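Local coordinates for protein enoyl-CoA hydratase, EchA3 (Mycobacterium marinum M, PDB 3R6H) that probably acts as an enoyl-CoA hydratase-type lyase in lipid metabolism, as a three-subunit member of the crotonase family, at residues A[9-14]-A[44-49]; A[17-22]-A[55-60]; A[101-106]-A[184-189]; A[117-122]-A[177-182]. All coordinates share one frame; numbering follows the deposited sequence.

Interaction 1: A[9-14]-A[44-49]; sequences YTHDDA and DRDNVG
A Schellman motif ends helix 30-46, and beside it D46 and V48 pack on Y9 and H11 of edge strand 7-12 of the crotonase-type sheet, while G49 meets A14 in the turn after the strand. N47, with its positive phi, makes the reversal and carries the chain toward strand 50-54. D46 is the hub of the contact. Y9 OH donates to D46 OD2 at 2.7 Å; OD2 accepts on its anti lone pair and lies at the edge of the phenol, near its plane. H11 meets the same side chain differently: CG is anti to the backbone N (chi1 177°), which carries the imidazole over to D46, where ring and carboxylate stack with their planes 13° apart. D46 CB stands 3.8 Å from the H11 ring centroid in a CH-pi contact, whereas H11 ND1 and D46 OD2, though close, are badly angled for a hydrogen bond. V48 CG1 adds apolar contacts, 3.6 Å from Y9 OH and 3.9 Å from H11 CD2. On the helix side, Y9 also packs on A42 and A43. Past the strand the backbones meet once, through a weak hydrogen bond from G49 N to A14 O at 2.9 Å.

Interaction 2: A[17-22]-A[55-60]; sequences VIRMDD and GNHRVF
D21 and N56 supply the direct hydrogen bond between the end of strand 15-20 and the loop that follows its parallel neighbour 50-54 in the main sheet of the crotonase-type fold. N56 ND2 donates to D21 OD1 over 3.1 Å, coming from above the carboxylate, with the amide and carboxylate planes at a right angle. D21 OD1 also accepts from G23 N, and N56 ND2 has a second acceptor in K24 O. N56 OD1 accepts from R58 N (3.0 Å), an Asx turn, and from V59 N (2.9 Å), which widens it to an Asx motif. Water provides two bridges. One molecule joins R19 NE to G55 O, and another donates to D21 OD1 at 2.6 Å while accepting from R58 NH2. The apolar part is a methyl on a ring. M20, bent at chi3 (-78°), sets CE over one face of F60, offset toward the rim and 3.9 Å from the ring centroid, in a CH-pi contact. Beside this apolar pair, the buried N56 amide has partners for both its O and its N, and D21 OD1, gripped by N56 ND2, G23 N and a water, would probably favour a charged carboxylate.

Interaction 3: A[101-106]-A[184-189]; sequences ACTGHA and EVVLSR
T103 OG1 faces two carbonyl oxygens, donating a hydrogen bond to N56 O with V59 O as a weak second acceptor, while the methyl of the same side chain, CG2, reaches V186 CG1 across the contact at 4.1 Å. The threonine thus divides its branches, the hydroxyl going to the 55-60 loop and the methyl to the first turn of helix 186-198. No hydrogen bond crosses between the segments, and the helix is held by dispersion contacts. V186 carries most of them. Its CG1 is anti to the backbone N (chi1 164°), which sends this branch into the bend of the chain at 101-103: it lies 3.9 Å from A101 CA, 4.0 Å from A101 CB and 3.7 Å from C102 O. C102 is the centre of an inverse gamma turn; its CB points away from the helix and its side chain touches F60 and L114, so it meets V186 with backbone atoms. L187 comes in next to V186, placing CD1 3.9 Å from A101 CB and packing on A54 as well; the small alanine therefore takes a branch from each of two successive helix residues. V185, just before the helix, is at the N-cap position, and its carbonyl oxygen opens the helical bonding by accepting from R189 N at 2.7 Å. A helix laid by its first turn over the end of a central parallel strand, just where the chain leaves that strand for the smaller sheet, fits the layered alpha/beta core of the crotonase fold.

Interaction 4: A[117-122]-A[177-182]; sequences GDHRVA and IDEISL
CG of R120 stands beside the backbone N (chi1 -60°) and the chain folds at chi3 (-63°), bringing the guanidinium round to D178; in H119, CG lies anti to the N (chi1 -175°) and the ring swings to E179. These groups flank the parallel pairing of strands 119-122 and 179-180, the last two of the main crotonase-fold sheet. R120 takes the carboxylate side-on: NE reaches D178 OD2 at 2.8 Å and NH2 reaches D178 OD1 at 2.9 Å. Both bonds are almost straight and in the guanidinium plane, yet they meet the carboxylate from above its own plane. OD2 keeps its anti lone pair for R120 N, so this one oxygen receives both backbone and side chain of the arginine. R120 NH1 hydrogen-bonds to G175 O, and NH2 also to S154 OG of a neighbouring subunit, so the salt bridge borders the trimer interface. H119 NE2 donates in its ring plane to E179 OE1 at 2.7 Å, while ND1 pairs with Q158 of that other subunit; E179 OE2 has R189 as a salt-bridge partner. Both imidazole nitrogens are thereby engaged, which fixes the ring flip. Along the backbone, R120 O accepts from D178 N at 2.9 Å and weakly from E179 N. A122 N donates to E179 O at 3.0 Å, and the pairing closes where S181 N bonds to A122 O at 2.8 Å.

The four contacts follow the main sheet from edge to edge. Interaction 1 holds the outermost strand 7-12 and interaction 4 the opposite edge, 179-180; their centres are about 21 Å apart and they do not touch. Interactions 1 and 2 adjoin through antiparallel neighbours, with a probable hydrogen bond of 2.7 Å between T10 O and V17 N. Interactions 2 and 3, centres about 9 Å apart, meet in another between F60 N and H105 O, 2.9 Å. Interactions 3 and 4 share neighbouring strands, C102 N and V121 O making a probable hydrogen bond of 2.8 Å, and V186 CG1 reaches V121 O as well. The bound potassium is about 14 Å from the side chain of F60 in interaction 2.

Interaction 1: A[9-14]-A[44-49]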
loop_
_atom_site.group_PDB
_atom_site.type_symbol
_atom_site.label_atom_id
_atom_site.label_comp_id
_atom_site.label_asym_id
_atom_site.label_seq_id
_atom_site.Cartn_x
_atom_site.Cartn_y
_atom_site.Cartn_z
ATOM N N TYR A 9 -20.038 18.240 -22.702
ATOM C CA TYR A 9 -20.809 17.660 -21.621
ATOM C C TYR A 9 -22.123 17.093 -22.146
ATOM O O TYR A 9 -22.854 17.766 -22.891
ATOM C CB TYR A 9 -21.119 18.700 -20.540
ATOM C CG TYR A 9 -22.143 18.213 -19.525
ATOM C CD1 TYR A 9 -21.803 17.287 -18.543
ATOM C CD2 TYR A 9 -23.444 18.680 -19.529
ATOM C CE1 TYR A 9 -22.738 16.836 -17.608
ATOM C CE2 TYR A 9 -24.378 18.230 -18.606
ATOM C CZ TYR A 9 -24.023 17.311 -17.642
ATOM O OH TYR A 9 -24.959 16.872 -16.725
ATOM N N THR A 10 -22.412 15.853 -21.768
ATOM C CA THR A 10 -23.697 15.226 -22.066
ATOM C C THR A 10 -24.292 14.581 -20.806
ATOM O O THR A 10 -23.576 14.099 -19.930
ATOM C CB THR A 10 -23.603 14.218 -23.245
ATOM O OG1 THR A 10 -22.558 13.260 -23.035
ATOM C CG2 THR A 10 -23.314 14.947 -24.552
ATOM N N HIS A 11 -25.614 14.636 -20.714
ATOM C CA HIS A 11 -26.380 14.209 -19.554
ATOM C C HIS A 11 -27.209 13.048 -20.075
ATOM O O HIS A 11 -28.055 13.223 -20.961
ATOM C CB HIS A 11 -27.275 15.382 -19.074
ATOM C CG HIS A 11 -28.167 15.048 -17.913
ATOM N ND1 HIS A 11 -29.355 15.706 -17.674
ATOM C CD2 HIS A 11 -28.044 14.124 -16.927
ATOM C CE1 HIS A 11 -29.919 15.206 -16.586
ATOM N NE2 HIS A 11 -29.146 14.241 -16.116
ATOM N N ASP A 12 -26.958 11.864 -19.547
ATOM C CA ASP A 12 -27.483 10.633 -20.116
ATOM C C ASP A 12 -28.144 9.840 -19.013
ATOM O O ASP A 12 -27.487 9.014 -18.321
ATOM C CB ASP A 12 -26.353 9.828 -20.772
ATOM N N ASP A 13 -29.436 10.122 -18.820
ATOM C CA ASP A 13 -30.229 9.467 -17.796
ATOM C C ASP A 13 -29.572 9.660 -16.401
ATOM O O ASP A 13 -29.543 10.772 -15.867
ATOM C CB ASP A 13 -30.410 7.972 -18.146
ATOM C CG ASP A 13 -31.165 7.743 -19.464
ATOM O OD1 ASP A 13 -32.095 8.513 -19.776
ATOM O OD2 ASP A 13 -30.827 6.770 -20.186
ATOM N N ALA A 14 -29.020 8.590 -15.848
ATOM C CA ALA A 14 -28.406 8.581 -14.518
ATOM C C ALA A 14 -26.987 9.169 -14.441
ATOM O O ALA A 14 -26.456 9.311 -13.344
ATOM C CB ALA A 14 -28.367 7.161 -14.005
ATOM N N ASP A 44 -23.341 19.275 -11.841
ATOM C CA ASP A 44 -23.857 19.634 -10.522
ATOM C C ASP A 44 -25.311 20.127 -10.667
ATOM O O ASP A 44 -26.199 19.699 -9.934
ATOM C CB ASP A 44 -23.011 20.736 -9.873
ATOM C CG ASP A 44 -21.636 20.268 -9.416
ATOM O OD1 ASP A 44 -21.369 19.049 -9.413
ATOM O OD2 ASP A 44 -20.830 21.153 -9.051
ATOM N N ARG A 45 -25.523 20.997 -11.647
ATOM C CA ARG A 45 -26.862 21.515 -11.955
ATOM C C ARG A 45 -27.868 20.416 -12.262
ATOM O O ARG A 45 -29.010 20.474 -11.795
ATOM C CB ARG A 45 -26.792 22.475 -13.134
ATOM C CG ARG A 45 -26.186 23.813 -12.792
ATOM C CD ARG A 45 -26.605 24.885 -13.786
ATOM N NE ARG A 45 -26.015 24.687 -15.114
ATOM C CZ ARG A 45 -24.788 25.078 -15.473
ATOM N NH1 ARG A 45 -23.990 25.698 -14.616
ATOM N NH2 ARG A 45 -24.362 24.854 -16.707
ATOM N N ASP A 46 -27.430 19.406 -13.025
ATOM C CA ASP A 46 -28.254 18.239 -13.357
ATOM C C ASP A 46 -28.369 17.206 -12.232
ATOM O O ASP A 46 -29.162 16.275 -12.337
ATOM C CB ASP A 46 -27.742 17.566 -14.645
ATOM C CG ASP A 46 -27.970 18.416 -15.877
ATOM O OD1 ASP A 46 -28.920 19.240 -15.844
ATOM O OD2 ASP A 46 -27.212 18.287 -16.868
ATOM N N ASN A 47 -27.586 17.371 -11.167
ATOM C CA ASN A 47 -27.582 16.451 -10.033
ATOM C C ASN A 47 -27.393 15.018 -10.535
ATOM O O ASN A 47 -28.139 14.113 -10.169
ATOM C CB ASN A 47 -28.854 16.568 -9.185
ATOM C CG ASN A 47 -28.739 15.848 -7.843
ATOM O OD1 ASN A 47 -27.654 15.753 -7.265
ATOM N ND2 ASN A 47 -29.869 15.337 -7.347
ATOM N N VAL A 48 -26.401 14.830 -11.400
ATOM C CA VAL A 48 -26.159 13.501 -11.976
ATOM C C VAL A 48 -25.861 12.452 -10.890
ATOM O O VAL A 48 -25.330 12.779 -9.828
ATOM C CB VAL A 48 -25.009 13.514 -13.000
ATOM C CG1 VAL A 48 -25.333 14.433 -14.156
ATOM C CG2 VAL A 48 -23.668 13.893 -12.347
ATOM N N GLY A 49 -26.222 11.201 -11.167
ATOM C CA GLY A 49 -25.977 10.084 -10.248
ATOM C C GLY A 49 -24.505 9.657 -10.194
ATOM O O GLY A 49 -24.073 9.128 -9.193
#

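Interaction 2: A[17-22]-A[55-60]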
loop_
_atom_site.group_PDB
_atom_site.type_symbol
_atom_site.label_atom_id
_atom_site.label_comp_id
_atom_site.label_asym_id
_atom_site.label_seq_id
_atom_site.Cartn_x
_atom_site.Cartn_y
_atom_site.Cartn_z
ATOM N N VAL A 17 -21.497 12.878 -18.693
ATOM C CA VAL A 17 -20.280 12.479 -19.392
ATOM C C VAL A 17 -19.568 13.728 -19.861
ATOM O O VAL A 17 -20.160 14.554 -20.581
ATOM C CB VAL A 17 -20.574 11.567 -20.609
ATOM C CG1 VAL A 17 -19.282 11.221 -21.387
ATOM C CG2 VAL A 17 -21.292 10.332 -20.179
ATOM N N ILE A 18 -18.305 13.873 -19.455
ATOM C CA ILE A 18 -17.479 15.021 -19.814
ATOM C C ILE A 18 -16.327 14.514 -20.686
ATOM O O ILE A 18 -15.512 13.698 -20.241
ATOM C CB ILE A 18 -16.947 15.746 -18.569
ATOM C CG1 ILE A 18 -18.117 16.369 -17.811
ATOM C CG2 ILE A 18 -15.805 16.748 -18.925
ATOM C CD1 ILE A 18 -17.697 17.010 -16.516
ATOM N N ARG A 19 -16.258 14.981 -21.933
ATOM C CA ARG A 19 -15.230 14.504 -22.872
ATOM C C ARG A 19 -14.280 15.658 -23.246
ATOM O O ARG A 19 -14.708 16.675 -23.773
ATOM C CB ARG A 19 -15.873 13.889 -24.133
ATOM C CG ARG A 19 -16.682 12.610 -23.878
ATOM C CD ARG A 19 -17.428 12.074 -25.141
ATOM N NE ARG A 19 -16.524 11.434 -26.110
ATOM C CZ ARG A 19 -16.924 10.822 -27.232
ATOM N NH1 ARG A 19 -18.222 10.742 -27.531
ATOM N NH2 ARG A 19 -16.031 10.272 -28.052
ATOM N N MET A 20 -12.993 15.490 -22.953
ATOM C CA MET A 20 -11.957 16.435 -23.352
ATOM C C MET A 20 -11.459 16.186 -24.772
ATOM O O MET A 20 -11.036 15.081 -25.116
ATOM C CB MET A 20 -10.738 16.350 -22.426
ATOM C CG MET A 20 -11.027 16.616 -20.986
ATOM S SD MET A 20 -9.511 16.611 -19.992
ATOM C CE MET A 20 -9.245 14.832 -19.852
ATOM N N ASP A 21 -11.491 17.230 -25.602
ATOM C CA ASP A 21 -10.850 17.140 -26.919
ATOM C C ASP A 21 -10.520 18.528 -27.460
ATOM O O ASP A 21 -11.388 19.188 -28.034
ATOM C CB ASP A 21 -11.717 16.390 -27.925
ATOM C CG ASP A 21 -11.024 16.201 -29.272
ATOM O OD1 ASP A 21 -9.803 16.405 -29.366
ATOM O OD2 ASP A 21 -11.708 15.864 -30.266
ATOM N N ASP A 22 -9.264 18.930 -27.303
ATOM C CA ASP A 22 -8.796 20.206 -27.820
ATOM C C ASP A 22 -8.164 20.068 -29.212
ATOM O O ASP A 22 -7.507 20.998 -29.682
ATOM C CB ASP A 22 -7.821 20.888 -26.833
ATOM C CG ASP A 22 -6.457 20.196 -26.736
ATOM O OD1 ASP A 22 -6.300 19.046 -27.204
ATOM O OD2 ASP A 22 -5.515 20.813 -26.152
ATOM N N GLY A 55 -10.986 11.392 -22.157
ATOM C CA GLY A 55 -10.096 12.120 -23.033
ATOM C C GLY A 55 -10.602 12.046 -24.462
ATOM O O GLY A 55 -11.808 11.877 -24.695
ATOM N N ASN A 56 -9.668 12.134 -25.404
ATOM C CA ASN A 56 -9.997 12.005 -26.816
ATOM C C ASN A 56 -9.463 10.673 -27.347
ATOM O O ASN A 56 -9.089 9.777 -26.578
ATOM C CB ASN A 56 -9.540 13.255 -27.627
ATOM C CG ASN A 56 -8.034 13.447 -27.684
ATOM O OD1 ASN A 56 -7.245 12.505 -27.498
ATOM N ND2 ASN A 56 -7.614 14.688 -27.987
ATOM N N HIS A 57 -9.438 10.501 -28.661
ATOM C CA HIS A 57 -9.015 9.212 -29.203
ATOM C C HIS A 57 -7.535 8.917 -29.133
ATOM O O HIS A 57 -7.138 7.762 -29.298
ATOM C CB HIS A 57 -9.561 9.019 -30.635
ATOM C CG HIS A 57 -10.937 8.465 -30.632
ATOM N ND1 HIS A 57 -12.038 9.233 -30.322
ATOM C CD2 HIS A 57 -11.393 7.202 -30.807
ATOM C CE1 HIS A 57 -13.120 8.473 -30.341
ATOM N NE2 HIS A 57 -12.755 7.239 -30.637
ATOM N N ARG A 58 -6.711 9.925 -28.897
ATOM C CA ARG A 58 -5.283 9.722 -28.876
ATOM C C ARG A 58 -4.653 9.787 -27.497
ATOM O O ARG A 58 -3.579 9.211 -27.297
ATOM C CB ARG A 58 -4.614 10.708 -29.810
ATOM C CG ARG A 58 -4.931 10.331 -31.275
ATOM C CD ARG A 58 -4.511 11.420 -32.244
ATOM N NE ARG A 58 -5.268 12.648 -32.006
ATOM C CZ ARG A 58 -4.852 13.684 -31.277
ATOM N NH1 ARG A 58 -3.660 13.661 -30.659
ATOM N NH2 ARG A 58 -5.658 14.734 -31.141
ATOM N N VAL A 59 -5.296 10.504 -26.570
ATOM C CA VAL A 59 -4.744 10.684 -25.212
ATOM C C VAL A 59 -5.849 10.837 -24.188
ATOM O O VAL A 59 -6.945 11.253 -24.508
ATOM C CB VAL A 59 -3.864 11.984 -25.059
ATOM C CG1 VAL A 59 -2.679 12.022 -26.069
ATOM C CG2 VAL A 59 -4.723 13.276 -25.175
ATOM N N PHE A 60 -5.548 10.555 -22.920
ATOM C CA PHE A 60 -6.355 11.106 -21.854
ATOM C C PHE A 60 -5.984 12.596 -21.698
ATOM O O PHE A 60 -6.778 13.490 -22.018
ATOM C CB PHE A 60 -6.185 10.351 -20.540
ATOM C CG PHE A 60 -7.050 10.893 -19.447
ATOM C CD1 PHE A 60 -8.444 10.829 -19.561
ATOM C CD2 PHE A 60 -6.498 11.468 -18.310
ATOM C CE1 PHE A 60 -9.279 11.361 -18.552
ATOM C CE2 PHE A 60 -7.310 12.001 -17.315
ATOM C CZ PHE A 60 -8.702 11.952 -17.424
HETATM O O HOH W 1 -13.888 10.004 -25.258
HETATM O O HOH W 2 -8.494 15.261 -31.358
#

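Interaction 3: A[101-106]-A[184-189]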
loop_
_atom_site.group_PDB
_atom_site.type_symbol
_atom_site.label_atom_id
_atom_site.label_comp_id
_atom_site.label_asym_id
_atom_site.label_seq_id
_atom_site.Cartn_x
_atom_site.Cartn_y
_atom_site.Cartn_z
ATOM N N ALA A 101 -12.575 7.568 -17.916
ATOM C CA ALA A 101 -12.330 6.850 -19.140
ATOM C C ALA A 101 -10.984 7.322 -19.669
ATOM O O ALA A 101 -10.862 8.363 -20.328
ATOM C CB ALA A 101 -13.447 7.107 -20.151
ATOM N N CYS A 102 -9.963 6.550 -19.331
ATOM C CA CYS A 102 -8.602 6.850 -19.729
ATOM C C CYS A 102 -8.404 6.358 -21.168
ATOM O O CYS A 102 -8.021 5.229 -21.403
ATOM C CB CYS A 102 -7.639 6.203 -18.744
ATOM S SG CYS A 102 -5.954 6.833 -18.915
ATOM N N THR A 103 -8.714 7.246 -22.123
ATOM C CA THR A 103 -8.844 6.873 -23.533
ATOM C C THR A 103 -7.535 6.911 -24.314
ATOM O O THR A 103 -7.510 6.669 -25.540
ATOM C CB THR A 103 -9.899 7.773 -24.218
ATOM O OG1 THR A 103 -9.629 9.147 -23.895
ATOM C CG2 THR A 103 -11.296 7.389 -23.733
ATOM N N GLY A 104 -6.442 7.202 -23.614
ATOM C CA GLY A 104 -5.105 7.150 -24.176
ATOM C C GLY A 104 -4.137 7.456 -23.064
ATOM O O GLY A 104 -4.516 7.336 -21.899
ATOM N N HIS A 105 -2.917 7.866 -23.395
ATOM C CA HIS A 105 -1.930 8.078 -22.317
ATOM C C HIS A 105 -2.251 9.194 -21.343
ATOM O O HIS A 105 -2.951 10.131 -21.676
ATOM C CB HIS A 105 -0.496 8.098 -22.832
ATOM C CG HIS A 105 -0.024 9.376 -23.427
ATOM N ND1 HIS A 105 1.260 9.494 -23.930
ATOM C CD2 HIS A 105 -0.597 10.592 -23.569
ATOM C CE1 HIS A 105 1.441 10.724 -24.377
ATOM N NE2 HIS A 105 0.323 11.402 -24.193
ATOM N N ALA A 106 -1.758 9.060 -20.110
ATOM C CA ALA A 106 -2.010 10.040 -19.052
ATOM C C ALA A 106 -0.677 10.395 -18.454
ATOM O O ALA A 106 -0.069 9.574 -17.784
ATOM C CB ALA A 106 -2.951 9.467 -17.962
ATOM N N GLU A 184 -11.525 -0.045 -27.697
ATOM C CA GLU A 184 -12.798 0.342 -28.270
ATOM C C GLU A 184 -13.962 0.392 -27.272
ATOM O O GLU A 184 -15.039 0.910 -27.611
ATOM C CB GLU A 184 -13.132 -0.541 -29.494
ATOM C CG GLU A 184 -13.517 -2.007 -29.208
ATOM C CD GLU A 184 -12.346 -2.967 -28.968
ATOM O OE1 GLU A 184 -11.160 -2.539 -28.842
ATOM O OE2 GLU A 184 -12.633 -4.180 -28.918
ATOM N N VAL A 185 -13.774 -0.121 -26.047
ATOM C CA VAL A 185 -14.817 -0.076 -25.040
ATOM C C VAL A 185 -14.409 0.633 -23.751
ATOM O O VAL A 185 -15.155 0.574 -22.800
ATOM C CB VAL A 185 -15.386 -1.454 -24.672
ATOM C CG1 VAL A 185 -16.148 -2.098 -25.899
ATOM C CG2 VAL A 185 -14.317 -2.401 -24.165
ATOM N N VAL A 186 -13.297 1.357 -23.745
ATOM C CA VAL A 186 -12.925 2.102 -22.528
ATOM C C VAL A 186 -14.041 3.091 -22.124
ATOM O O VAL A 186 -14.464 3.132 -20.940
ATOM C CB VAL A 186 -11.597 2.848 -22.706
ATOM C CG1 VAL A 186 -11.435 3.920 -21.577
ATOM C CG2 VAL A 186 -10.411 1.836 -22.778
ATOM N N LEU A 187 -14.519 3.876 -23.092
ATOM C CA LEU A 187 -15.561 4.887 -22.831
ATOM C C LEU A 187 -16.908 4.216 -22.506
ATOM O O LEU A 187 -17.533 4.521 -21.492
ATOM C CB LEU A 187 -15.707 5.850 -24.020
ATOM C CG LEU A 187 -16.755 6.956 -23.837
ATOM C CD1 LEU A 187 -16.427 7.803 -22.620
ATOM C CD2 LEU A 187 -16.908 7.830 -25.104
ATOM N N SER A 188 -17.337 3.258 -23.336
ATOM C CA SER A 188 -18.587 2.567 -23.061
ATOM C C SER A 188 -18.543 1.829 -21.719
ATOM O O SER A 188 -19.537 1.868 -20.974
ATOM C CB SER A 188 -19.020 1.655 -24.226
ATOM O OG SER A 188 -18.093 0.645 -24.493
ATOM N N ARG A 189 -17.401 1.214 -21.381
ATOM C CA ARG A 189 -17.288 0.518 -20.100
ATOM C C ARG A 189 -17.295 1.531 -18.928
ATOM O O ARG A 189 -17.948 1.290 -17.908
ATOM C CB ARG A 189 -16.074 -0.397 -20.037
ATOM C CG ARG A 189 -15.834 -1.005 -18.680
ATOM C CD ARG A 189 -16.899 -1.990 -18.228
ATOM N NE ARG A 189 -16.639 -2.226 -16.824
ATOM C CZ ARG A 189 -17.512 -2.222 -15.830
ATOM N NH1 ARG A 189 -18.828 -2.171 -16.039
ATOM N NH2 ARG A 189 -17.041 -2.393 -14.590
#

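Interaction 4: A[117-122]-A[177-182]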
loop_
_atom_site.group_PDB
_atom_site.type_symbol
_atom_site.label_atom_id
_atom_site.label_comp_id
_atom_site.label_asym_id
_atom_site.label_seq_id
_atom_site.Cartn_x
_atom_site.Cartn_y
_atom_site.Cartn_z
ATOM N N GLY A 117 -10.326 10.234 -9.741
ATOM C CA GLY A 117 -11.656 9.616 -9.787
ATOM C C GLY A 117 -11.764 8.353 -8.959
ATOM O O GLY A 117 -10.746 7.751 -8.539
ATOM N N ASP A 118 -12.992 7.863 -8.797
ATOM C CA ASP A 118 -13.235 6.677 -7.962
ATOM C C ASP A 118 -12.885 5.350 -8.643
ATOM O O ASP A 118 -12.477 4.393 -7.965
ATOM C CB ASP A 118 -14.691 6.649 -7.515
ATOM C CG ASP A 118 -15.039 7.837 -6.637
ATOM O OD1 ASP A 118 -14.626 7.851 -5.466
ATOM O OD2 ASP A 118 -15.658 8.805 -7.156
ATOM N N HIS A 119 -13.090 5.306 -9.957
ATOM C CA HIS A 119 -12.874 4.097 -10.743
ATOM C C HIS A 119 -12.233 4.554 -12.049
ATOM O O HIS A 119 -12.725 5.492 -12.713
ATOM C CB HIS A 119 -14.185 3.346 -11.025
ATOM C CG HIS A 119 -13.986 2.035 -11.720
ATOM N ND1 HIS A 119 -13.369 0.970 -11.112
ATOM C CD2 HIS A 119 -14.325 1.610 -12.966
ATOM C CE1 HIS A 119 -13.334 -0.060 -11.944
ATOM N NE2 HIS A 119 -13.885 0.309 -13.089
ATOM N N ARG A 120 -11.135 3.891 -12.400
ATOM C CA ARG A 120 -10.301 4.287 -13.527
ATOM C C ARG A 120 -10.137 3.153 -14.526
ATOM O O ARG A 120 -9.589 2.110 -14.191
ATOM C CB ARG A 120 -8.953 4.726 -12.992
ATOM C CG ARG A 120 -8.984 5.871 -12.052
ATOM C CD ARG A 120 -7.741 5.930 -11.211
ATOM N NE ARG A 120 -7.614 4.760 -10.358
ATOM C CZ ARG A 120 -6.569 4.535 -9.567
ATOM N NH1 ARG A 120 -5.538 5.394 -9.563
ATOM N NH2 ARG A 120 -6.524 3.455 -8.812
ATOM N N VAL A 121 -10.628 3.364 -15.752
ATOM C CA VAL A 121 -10.640 2.367 -16.830
ATOM C C VAL A 121 -9.642 2.801 -17.922
ATOM O O VAL A 121 -9.699 3.944 -18.411
ATOM C CB VAL A 121 -12.036 2.232 -17.457
ATOM C CG1 VAL A 121 -12.036 1.144 -18.514
ATOM C CG2 VAL A 121 -13.117 1.930 -16.384
ATOM N N ALA A 122 -8.769 1.884 -18.317
ATOM C CA ALA A 122 -7.793 2.097 -19.391
ATOM C C ALA A 122 -7.607 0.858 -20.228
ATOM O O ALA A 122 -7.991 -0.245 -19.843
ATOM C CB ALA A 122 -6.411 2.545 -18.824
ATOM N N ILE A 177 -4.524 2.560 -12.281
ATOM C CA ILE A 177 -5.849 2.320 -12.817
ATOM C C ILE A 177 -6.520 1.194 -12.023
ATOM O O ILE A 177 -5.841 0.440 -11.267
ATOM C CB ILE A 177 -5.774 1.933 -14.311
ATOM C CG1 ILE A 177 -5.038 0.598 -14.531
ATOM C CG2 ILE A 177 -5.181 3.120 -15.159
ATOM C CD1 ILE A 177 -5.005 0.095 -16.040
ATOM N N ASP A 178 -7.831 1.026 -12.211
ATOM C CA ASP A 178 -8.598 -0.008 -11.499
ATOM C C ASP A 178 -9.152 -1.123 -12.418
ATOM O O ASP A 178 -9.500 -2.223 -11.944
ATOM C CB ASP A 178 -9.759 0.607 -10.736
ATOM C CG ASP A 178 -9.339 1.757 -9.868
ATOM O OD1 ASP A 178 -8.650 1.485 -8.845
ATOM O OD2 ASP A 178 -9.696 2.904 -10.218
ATOM N N GLU A 179 -9.179 -0.866 -13.733
ATOM C CA GLU A 179 -9.764 -1.806 -14.663
ATOM C C GLU A 179 -9.145 -1.655 -16.008
ATOM O O GLU A 179 -8.941 -0.525 -16.482
ATOM C CB GLU A 179 -11.270 -1.559 -14.783
ATOM C CG GLU A 179 -11.943 -2.464 -15.766
ATOM C CD GLU A 179 -13.470 -2.488 -15.678
ATOM O OE1 GLU A 179 -14.087 -1.732 -14.906
ATOM O OE2 GLU A 179 -14.073 -3.299 -16.442
ATOM N N ILE A 180 -8.858 -2.793 -16.641
ATOM C CA ILE A 180 -8.362 -2.819 -17.997
ATOM C C ILE A 180 -9.477 -3.275 -18.914
ATOM O O ILE A 180 -10.105 -4.306 -18.669
ATOM C CB ILE A 180 -7.168 -3.794 -18.185
ATOM C CG1 ILE A 180 -5.987 -3.397 -17.279
ATOM C CG2 ILE A 180 -6.761 -3.851 -19.669
ATOM C CD1 ILE A 180 -4.876 -4.446 -17.208
ATOM N N SER A 181 -9.712 -2.494 -19.967
ATOM C CA SER A 181 -10.711 -2.816 -20.988
ATOM C C SER A 181 -10.070 -2.783 -22.356
ATOM O O SER A 181 -9.020 -2.193 -22.558
ATOM C CB SER A 181 -11.850 -1.762 -20.977
ATOM O OG SER A 181 -12.575 -1.893 -19.766
ATOM N N LEU A 182 -10.725 -3.406 -23.332
ATOM C CA LEU A 182 -10.257 -3.226 -24.719
ATOM C C LEU A 182 -10.447 -1.745 -25.126
ATOM O O LEU A 182 -11.361 -1.079 -24.625
ATOM C CB LEU A 182 -11.010 -4.153 -25.665
ATOM C CG LEU A 182 -10.821 -5.642 -25.387
ATOM C CD1 LEU A 182 -11.825 -6.465 -26.252
ATOM C CD2 LEU A 182 -9.360 -6.001 -25.706
#